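Local coordinates for haloacid dehalogenase/epoxide hydrolase family (Corynebacterium glutamicum ATCC 13032, PDB 2PR7), which is of unknown function but, as a member of the haloacid dehalogenase-like superfamily, is probably a metal-dependent hydrolase, and binds a calcium ion in the crystal, at residues A82-I87 and R92-V97; V113-Q118 and V128-L133. One frame throughout, in Å; residues are numbered along the deposited sequence.

Interaction 1: residues A82-I87 and R92-V97; sequences AAADAI and RDCVLV
The contact belongs to the helix-to-strand return of a Rossmann-like sheet: helix 77-86 lies on one face of the parallel sheet, and its Ala84, with Ile87 as a further residue of 82-87, meets Cys94 at the start of strand 94-98. The methyl CB of Ala84 sits 4.0 Å from SG of Cys94, a van der Waals touch between a small side chain and a polarisable sulfur. The bond to CB of Cys94 leaves the strand on the helix side, and chi1 (-60°) leans SG back over its own backbone N, toward the CB of Ala84. In haloacid dehalogenase-like hydrolases such helices flank a central parallel sheet, here with strands in the order 63-66, 36-41, 4-7, 94-98, 113-116, and alanine suits the place because it lets helix and strand come close: the CA atoms of Ala84 and Cys94 are 6.9 Å apart. Ile87 reaches the same sulfur more loosely, its CD1 lying 4.4 Å from SG of Cys94; the extended second torsion (chi2 172°) carries that methyl out from the chain. Met91 also packs on Ala84, while Ile6 of the central strand 4-7 lies against both Ala83 and Cys94, and Val38 of strand 36-41 touches Ile87.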
ATOM      1  N   ALA A  82     -10.523   3.391   5.983  1.00 19.40           N
ATOM      2  CA  ALA A  82     -10.172   4.755   5.587  1.00 19.98           C
ATOM      3  C   ALA A  82      -9.373   4.721   4.284  1.00 19.71           C
ATOM      4  O   ALA A  82      -9.541   5.560   3.385  1.00 20.29           O
ATOM      5  CB  ALA A  82      -9.358   5.440   6.696  1.00 21.12           C
ATOM      6  N   ALA A  83      -8.475   3.734   4.186  1.00 19.35           N
ATOM      7  CA  ALA A  83      -7.642   3.605   2.996  1.00 18.98           C
ATOM      8  C   ALA A  83      -8.494   3.268   1.763  1.00 17.78           C
ATOM      9  O   ALA A  83      -8.372   3.911   0.707  1.00 20.38           O
ATOM     10  CB  ALA A  83      -6.601   2.534   3.224  1.00 19.11           C
ATOM     11  N   ALA A  84      -9.423   2.319   1.948  1.00 20.06           N
ATOM     12  CA  ALA A  84     -10.326   1.915   0.885  1.00 18.81           C
ATOM     13  C   ALA A  84     -11.183   3.121   0.471  1.00 20.29           C
ATOM     14  O   ALA A  84     -11.299   3.460  -0.733  1.00 20.10           O
ATOM     15  CB  ALA A  84     -11.182   0.728   1.335  1.00 19.41           C
ATOM     16  N   ASP A  85     -11.790   3.779   1.464  1.00 22.80           N
ATOM     17  CA  ASP A  85     -12.584   4.998   1.214  1.00 23.40           C
ATOM     18  C   ASP A  85     -11.803   6.051   0.414  1.00 21.88           C
ATOM     19  O   ASP A  85     -12.365   6.678  -0.494  1.00 22.20           O
ATOM     20  CB  ASP A  85     -13.085   5.624   2.538  1.00 24.92           C
ATOM     21  CG  ASP A  85     -14.154   4.775   3.250  1.00 24.77           C
ATOM     22  OD1 ASP A  85     -14.669   3.792   2.685  1.00 26.60           O
ATOM     23  OD2 ASP A  85     -14.482   5.100   4.404  1.00 29.18           O
ATOM     24  N   ALA A  86     -10.506   6.214   0.721  1.00 21.04           N
ATOM     25  CA  ALA A  86      -9.656   7.256   0.084  1.00 20.47           C
ATOM     26  C   ALA A  86      -9.547   7.103  -1.439  1.00 22.48           C
ATOM     27  O   ALA A  86      -9.296   8.074  -2.154  1.00 24.82           O
ATOM     28  CB  ALA A  86      -8.224   7.250   0.712  1.00 22.11           C
ATOM     29  N   ILE A  87      -9.683   5.863  -1.926  1.00 21.87           N
ATOM     30  CA  ILE A  87      -9.614   5.576  -3.358  1.00 22.14           C
ATOM     31  C   ILE A  87     -10.961   5.070  -3.880  1.00 24.16           C
ATOM     32  O   ILE A  87     -11.036   4.482  -4.975  1.00 24.53           O
ATOM     33  CB  ILE A  87      -8.430   4.628  -3.714  1.00 24.56           C
ATOM     34  CG1 ILE A  87      -8.525   3.308  -2.943  1.00 21.18           C
ATOM     35  CG2 ILE A  87      -7.130   5.337  -3.430  1.00 25.86           C
ATOM     36  CD1 ILE A  87      -7.487   2.254  -3.393  1.00 23.00           C
ATOM     37  N   ARG A  92     -13.058  -5.068   0.212  1.00 23.82           N
ATOM     38  CA  ARG A  92     -12.917  -6.367  -0.442  1.00 25.55           C
ATOM     39  C   ARG A  92     -12.209  -6.263  -1.798  1.00 22.09           C
ATOM     40  O   ARG A  92     -11.637  -7.250  -2.244  1.00 27.34           O
ATOM     41  CB  ARG A  92     -14.269  -7.137  -0.565  1.00 26.20           C
ATOM     42  CG  ARG A  92     -15.213  -6.532  -1.570  1.00 32.26           C
ATOM     43  CD  ARG A  92     -16.690  -6.990  -1.430  1.00 36.93           C
ATOM     44  NE  ARG A  92     -17.587  -5.826  -1.572  1.00 48.02           N
ATOM     45  CZ  ARG A  92     -18.896  -5.812  -1.329  1.00 54.84           C
ATOM     46  NH1 ARG A  92     -19.543  -6.915  -0.937  1.00 56.37           N
ATOM     47  NH2 ARG A  92     -19.567  -4.674  -1.492  1.00 58.62           N
ATOM     48  N   ASP A  93     -12.166  -5.078  -2.413  1.00 22.27           N
ATOM     49  CA  ASP A  93     -11.510  -4.896  -3.697  1.00 22.60           C
ATOM     50  C   ASP A  93     -10.054  -4.467  -3.561  1.00 21.73           C
ATOM     51  O   ASP A  93      -9.375  -4.144  -4.534  1.00 20.43           O
ATOM     52  CB  ASP A  93     -12.301  -3.895  -4.571  1.00 22.83           C
ATOM     53  CG  ASP A  93     -13.613  -4.463  -5.025  1.00 31.38           C
ATOM     54  OD1 ASP A  93     -13.731  -5.716  -5.060  1.00 30.80           O
ATOM     55  OD2 ASP A  93     -14.536  -3.675  -5.313  1.00 35.48           O
ATOM     56  N   CYS A  94      -9.562  -4.450  -2.337  1.00 19.12           N
ATOM     57  CA  CYS A  94      -8.200  -3.963  -2.077  1.00 18.49           C
ATOM     58  C   CYS A  94      -7.292  -5.063  -1.605  1.00 17.83           C
ATOM     59  O   CYS A  94      -7.728  -5.972  -0.848  1.00 19.16           O
ATOM     60  CB  CYS A  94      -8.195  -2.851  -1.047  1.00 21.31           C
ATOM     61  SG  CYS A  94      -9.155  -1.370  -1.464  1.00 21.61           S
ATOM     62  N   VAL A  95      -6.024  -4.890  -1.981  1.00 18.92           N
ATOM     63  CA  VAL A  95      -4.880  -5.657  -1.529  1.00 17.33           C
ATOM     64  C   VAL A  95      -4.072  -4.812  -0.531  1.00 19.08           C
ATOM     65  O   VAL A  95      -3.710  -3.669  -0.855  1.00 20.45           O
ATOM     66  CB  VAL A  95      -3.929  -6.016  -2.685  1.00 18.13           C
ATOM     67  CG1 VAL A  95      -2.814  -6.925  -2.135  1.00 18.41           C
ATOM     68  CG2 VAL A  95      -4.682  -6.763  -3.840  1.00 20.88           C
ATOM     69  N   LEU A  96      -3.676  -5.374   0.602  1.00 19.24           N
ATOM     70  CA  LEU A  96      -2.762  -4.711   1.513  1.00 18.78           C
ATOM     71  C   LEU A  96      -1.394  -5.384   1.400  1.00 20.11           C
ATOM     72  O   LEU A  96      -1.322  -6.623   1.553  1.00 21.24           O
ATOM     73  CB  LEU A  96      -3.220  -4.832   2.967  1.00 20.13           C
ATOM     74  CG  LEU A  96      -2.165  -4.317   3.981  1.00 21.59           C
ATOM     75  CD1 LEU A  96      -2.200  -2.741   3.957  1.00 21.80           C
ATOM     76  CD2 LEU A  96      -2.341  -4.848   5.407  1.00 21.48           C
ATOM     77  N   VAL A  97      -0.344  -4.604   1.215  1.00 18.37           N
ATOM     78  CA  VAL A  97       0.977  -5.112   1.281  1.00 16.23           C
ATOM     79  C   VAL A  97       1.656  -4.506   2.522  1.00 18.38           C
ATOM     80  O   VAL A  97       1.796  -3.300   2.630  1.00 19.94           O
ATOM     81  CB  VAL A  97       1.767  -4.765  -0.014  1.00 15.19           C
ATOM     82  CG1 VAL A  97       3.289  -5.211   0.086  1.00 19.34           C
ATOM     83  CG2 VAL A  97       1.065  -5.276  -1.299  1.00 17.07           C
TER

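Interaction 2: residues V113-Q118 and V128-L133; sequences VGVYYQ and VGLFGL
Leu130, in the last turn of helix 120-131, packs on Val113 and Val115 of strand 113-116, and its branched end does all the touching. Before it on the helix, Val128 points elsewhere, packing on Leu26 of helix 17-32 and on Phe137. At Leu130 itself, CG is anti to the carbonyl carbon and beside the backbone N (chi1 -79°), an ordinary helical conformation that sends the two methyls toward the strand. CD1 does double duty: it lies 3.8 Å from CG2 of Val115 and 3.9 Å from CG1 of Val113. CD2 adds a second touch on Val113, 4.0 Å from the same CG1, so that this valine methyl rests against both branches of the leucine. The side chains of Leu130 and Val115 run past each other in opposite senses, whereas that of Val113 lies at a slant to the leucine.

Strand 113-116 is an outermost strand of the parallel sheet, and helix 120-131 covers its face on the side opposite helix 77-86. Val113 and Val115, two residues apart, present their side chains to the same face; beta-branched residues suit an extended backbone and offer methyls to a helix. Gly114 between them has no side chain to turn to the other face. Next along the helix, Phe131 packs on Val35. Gly132 then leaves the helix with positive phi (67°), a conformation glycine adopts without the strain a CB would bring, and a Schellman motif closes helix 120-131: Leu133 N is hydrogen-bonded to Val128 O at 3.1 Å, and a weak bond runs from Gly132 N to Gly129 O. The leucine side chain turns back to Asn33 and to Leu26, the residue on which Val128 also packs.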
ATOM      1  N   VAL A 113      -7.590  -8.607   0.524  1.00 19.51           N
ATOM      2  CA  VAL A 113      -6.544  -9.573   0.153  1.00 18.54           C
ATOM      3  C   VAL A 113      -5.217  -9.129   0.770  1.00 21.81           C
ATOM      4  O   VAL A 113      -4.816  -7.996   0.627  1.00 21.86           O
ATOM      5  CB  VAL A 113      -6.420  -9.782  -1.375  1.00 18.32           C
ATOM      6  CG1 VAL A 113      -5.220 -10.643  -1.671  1.00 20.36           C
ATOM      7  CG2 VAL A 113      -7.705 -10.426  -1.923  1.00 18.76           C
ATOM      8  N   GLY A 114      -4.526 -10.038   1.448  1.00 19.39           N
ATOM      9  CA  GLY A 114      -3.300  -9.711   2.158  1.00 18.07           C
ATOM     10  C   GLY A 114      -2.057 -10.221   1.453  1.00 19.11           C
ATOM     11  O   GLY A 114      -2.039 -11.370   0.985  1.00 19.21           O
ATOM     12  N   VAL A 115      -1.001  -9.414   1.447  1.00 20.11           N
ATOM     13  CA  VAL A 115       0.304  -9.850   0.967  1.00 19.32           C
ATOM     14  C   VAL A 115       1.329  -9.476   2.000  1.00 19.09           C
ATOM     15  O   VAL A 115       1.518  -8.273   2.310  1.00 18.32           O
ATOM     16  CB  VAL A 115       0.659  -9.186  -0.352  1.00 19.28           C
ATOM     17  CG1 VAL A 115       2.142  -9.537  -0.780  1.00 20.03           C
ATOM     18  CG2 VAL A 115      -0.352  -9.590  -1.448  1.00 20.20           C
ATOM     19  N   TYR A 116       1.996 -10.497   2.566  1.00 19.78           N
ATOM     20  CA  TYR A 116       3.069 -10.284   3.534  1.00 18.31           C
ATOM     21  C   TYR A 116       4.376  -9.946   2.832  1.00 21.16           C
ATOM     22  O   TYR A 116       4.858 -10.696   2.010  1.00 21.95           O
ATOM     23  CB  TYR A 116       3.235 -11.525   4.378  1.00 17.39           C
ATOM     24  CG  TYR A 116       4.322 -11.485   5.407  1.00 18.92           C
ATOM     25  CD1 TYR A 116       4.406 -10.448   6.316  1.00 20.81           C
ATOM     26  CD2 TYR A 116       5.275 -12.487   5.480  1.00 23.86           C
ATOM     27  CE1 TYR A 116       5.375 -10.419   7.275  1.00 25.05           C
ATOM     28  CE2 TYR A 116       6.256 -12.468   6.468  1.00 23.92           C
ATOM     29  CZ  TYR A 116       6.291 -11.435   7.381  1.00 24.71           C
ATOM     30  OH  TYR A 116       7.258 -11.381   8.390  1.00 26.45           O
ATOM     31  N   TYR A 117       4.957  -8.794   3.169  1.00 18.90           N
ATOM     32  CA  TYR A 117       6.179  -8.296   2.549  1.00 20.02           C
ATOM     33  C   TYR A 117       7.353  -8.609   3.422  1.00 20.71           C
ATOM     34  O   TYR A 117       7.556  -7.998   4.496  1.00 23.65           O
ATOM     35  CB  TYR A 117       6.109  -6.793   2.378  1.00 18.39           C
ATOM     36  CG  TYR A 117       7.218  -6.203   1.542  1.00 18.22           C
ATOM     37  CD1 TYR A 117       7.090  -6.129   0.160  1.00 17.66           C
ATOM     38  CD2 TYR A 117       8.337  -5.693   2.097  1.00 17.73           C
ATOM     39  CE1 TYR A 117       8.057  -5.579  -0.598  1.00 19.16           C
ATOM     40  CE2 TYR A 117       9.305  -5.144   1.328  1.00 16.17           C
ATOM     41  CZ  TYR A 117       9.142  -5.100  -0.027  1.00 17.84           C
ATOM     42  OH  TYR A 117      10.104  -4.530  -0.846  1.00 20.07           O
ATOM     43  N   GLN A 118       8.077  -9.633   3.042  1.00 19.11           N
ATOM     44  CA  GLN A 118       9.356  -9.911   3.693  1.00 19.68           C
ATOM     45  C   GLN A 118      10.516  -9.660   2.726  1.00 25.68           C
ATOM     46  O   GLN A 118      11.575  -9.212   3.132  1.00 30.44           O
ATOM     47  CB  GLN A 118       9.329 -11.338   4.250  1.00 23.35           C
ATOM     48  CG  GLN A 118      10.568 -11.763   5.005  1.00 24.19           C
ATOM     49  CD  GLN A 118      10.335 -13.092   5.767  1.00 21.07           C
ATOM     50  OE1 GLN A 118      10.117 -14.109   5.132  1.00 20.49           O
ATOM     51  NE2 GLN A 118      10.456 -13.084   7.123  1.00 22.07           N
ATOM     52  N   VAL A 128       1.855  -8.693  -8.806  1.00 15.75           N
ATOM     53  CA  VAL A 128       1.703  -8.720 -10.230  1.00 19.08           C
ATOM     54  C   VAL A 128       0.582  -9.660 -10.654  1.00 18.22           C
ATOM     55  O   VAL A 128      -0.209  -9.340 -11.544  1.00 18.72           O
ATOM     56  CB  VAL A 128       3.049  -9.095 -10.870  1.00 18.67           C
ATOM     57  CG1 VAL A 128       2.842  -9.502 -12.306  1.00 19.02           C
ATOM     58  CG2 VAL A 128       4.108  -7.913 -10.749  1.00 17.70           C
ATOM     59  N   GLY A 129       0.482 -10.802  -9.972  1.00 18.72           N
ATOM     60  CA  GLY A 129      -0.559 -11.790 -10.272  1.00 17.52           C
ATOM     61  C   GLY A 129      -1.959 -11.280  -9.937  1.00 17.30           C
ATOM     62  O   GLY A 129      -2.887 -11.469 -10.716  1.00 18.96           O
ATOM     63  N   LEU A 130      -2.094 -10.631  -8.797  1.00 17.01           N
ATOM     64  CA  LEU A 130      -3.363 -10.107  -8.317  1.00 17.59           C
ATOM     65  C   LEU A 130      -3.925  -9.024  -9.228  1.00 22.06           C
ATOM     66  O   LEU A 130      -5.123  -8.960  -9.452  1.00 23.88           O
ATOM     67  CB  LEU A 130      -3.189  -9.589  -6.913  1.00 18.98           C
ATOM     68  CG  LEU A 130      -3.189 -10.655  -5.823  1.00 17.42           C
ATOM     69  CD1 LEU A 130      -2.568 -10.074  -4.511  1.00 20.67           C
ATOM     70  CD2 LEU A 130      -4.560 -11.298  -5.584  1.00 17.50           C
ATOM     71  N   PHE A 131      -3.044  -8.198  -9.775  1.00 20.48           N
ATOM     72  CA  PHE A 131      -3.455  -7.068 -10.618  1.00 22.75           C
ATOM     73  C   PHE A 131      -3.363  -7.341 -12.100  1.00 23.61           C
ATOM     74  O   PHE A 131      -3.841  -6.535 -12.895  1.00 27.43           O
ATOM     75  CB  PHE A 131      -2.682  -5.796 -10.201  1.00 21.77           C
ATOM     76  CG  PHE A 131      -3.073  -5.323  -8.842  1.00 21.91           C
ATOM     77  CD1 PHE A 131      -4.331  -4.774  -8.646  1.00 25.52           C
ATOM     78  CD2 PHE A 131      -2.248  -5.462  -7.753  1.00 25.40           C
ATOM     79  CE1 PHE A 131      -4.734  -4.368  -7.386  1.00 24.09           C
ATOM     80  CE2 PHE A 131      -2.662  -5.051  -6.483  1.00 24.20           C
ATOM     81  CZ  PHE A 131      -3.901  -4.497  -6.319  1.00 23.49           C
ATOM     82  N   GLY A 132      -2.795  -8.489 -12.493  1.00 21.77           N
ATOM     83  CA  GLY A 132      -2.673  -8.855 -13.913  1.00 20.55           C
ATOM     84  C   GLY A 132      -1.745  -7.986 -14.698  1.00 21.53           C
ATOM     85  O   GLY A 132      -1.977  -7.775 -15.877  1.00 20.55           O
ATOM     86  N   LEU A 133      -0.681  -7.547 -14.055  1.00 22.34           N
ATOM     87  CA  LEU A 133       0.308  -6.696 -14.684  1.00 20.59           C
ATOM     88  C   LEU A 133       1.183  -7.540 -15.604  1.00 25.46           C
ATOM     89  O   LEU A 133       1.385  -8.738 -15.371  1.00 26.99           O
ATOM     90  CB  LEU A 133       1.133  -5.965 -13.633  1.00 20.25           C
ATOM     91  CG  LEU A 133       0.385  -5.207 -12.551  1.00 21.45           C
ATOM     92  CD1 LEU A 133       1.403  -4.531 -11.653  1.00 24.54           C
ATOM     93  CD2 LEU A 133      -0.636  -4.191 -13.122  1.00 22.68           C
TER

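From the N terminus, interaction 1 comes first: the chain leaves helix 77-86, passes through a short connection and enters strand 94-98, where the contact closes a small loop. Helix 101-110 then leads to strand 113-116, and the following helix 120-131 folds back on it to close the second loop. The two closures are in series, neither nested nor crossed, with centres 13 Å apart. They meet in the sheet, where the neighbouring strands 94-98 and 113-116 are probably hydrogen-bonded from Leu96 N to Val113 O and from Val115 N to Leu96 O. Val95 also packs against Phe131, joining the strand of interaction 1 to the helix of interaction 2.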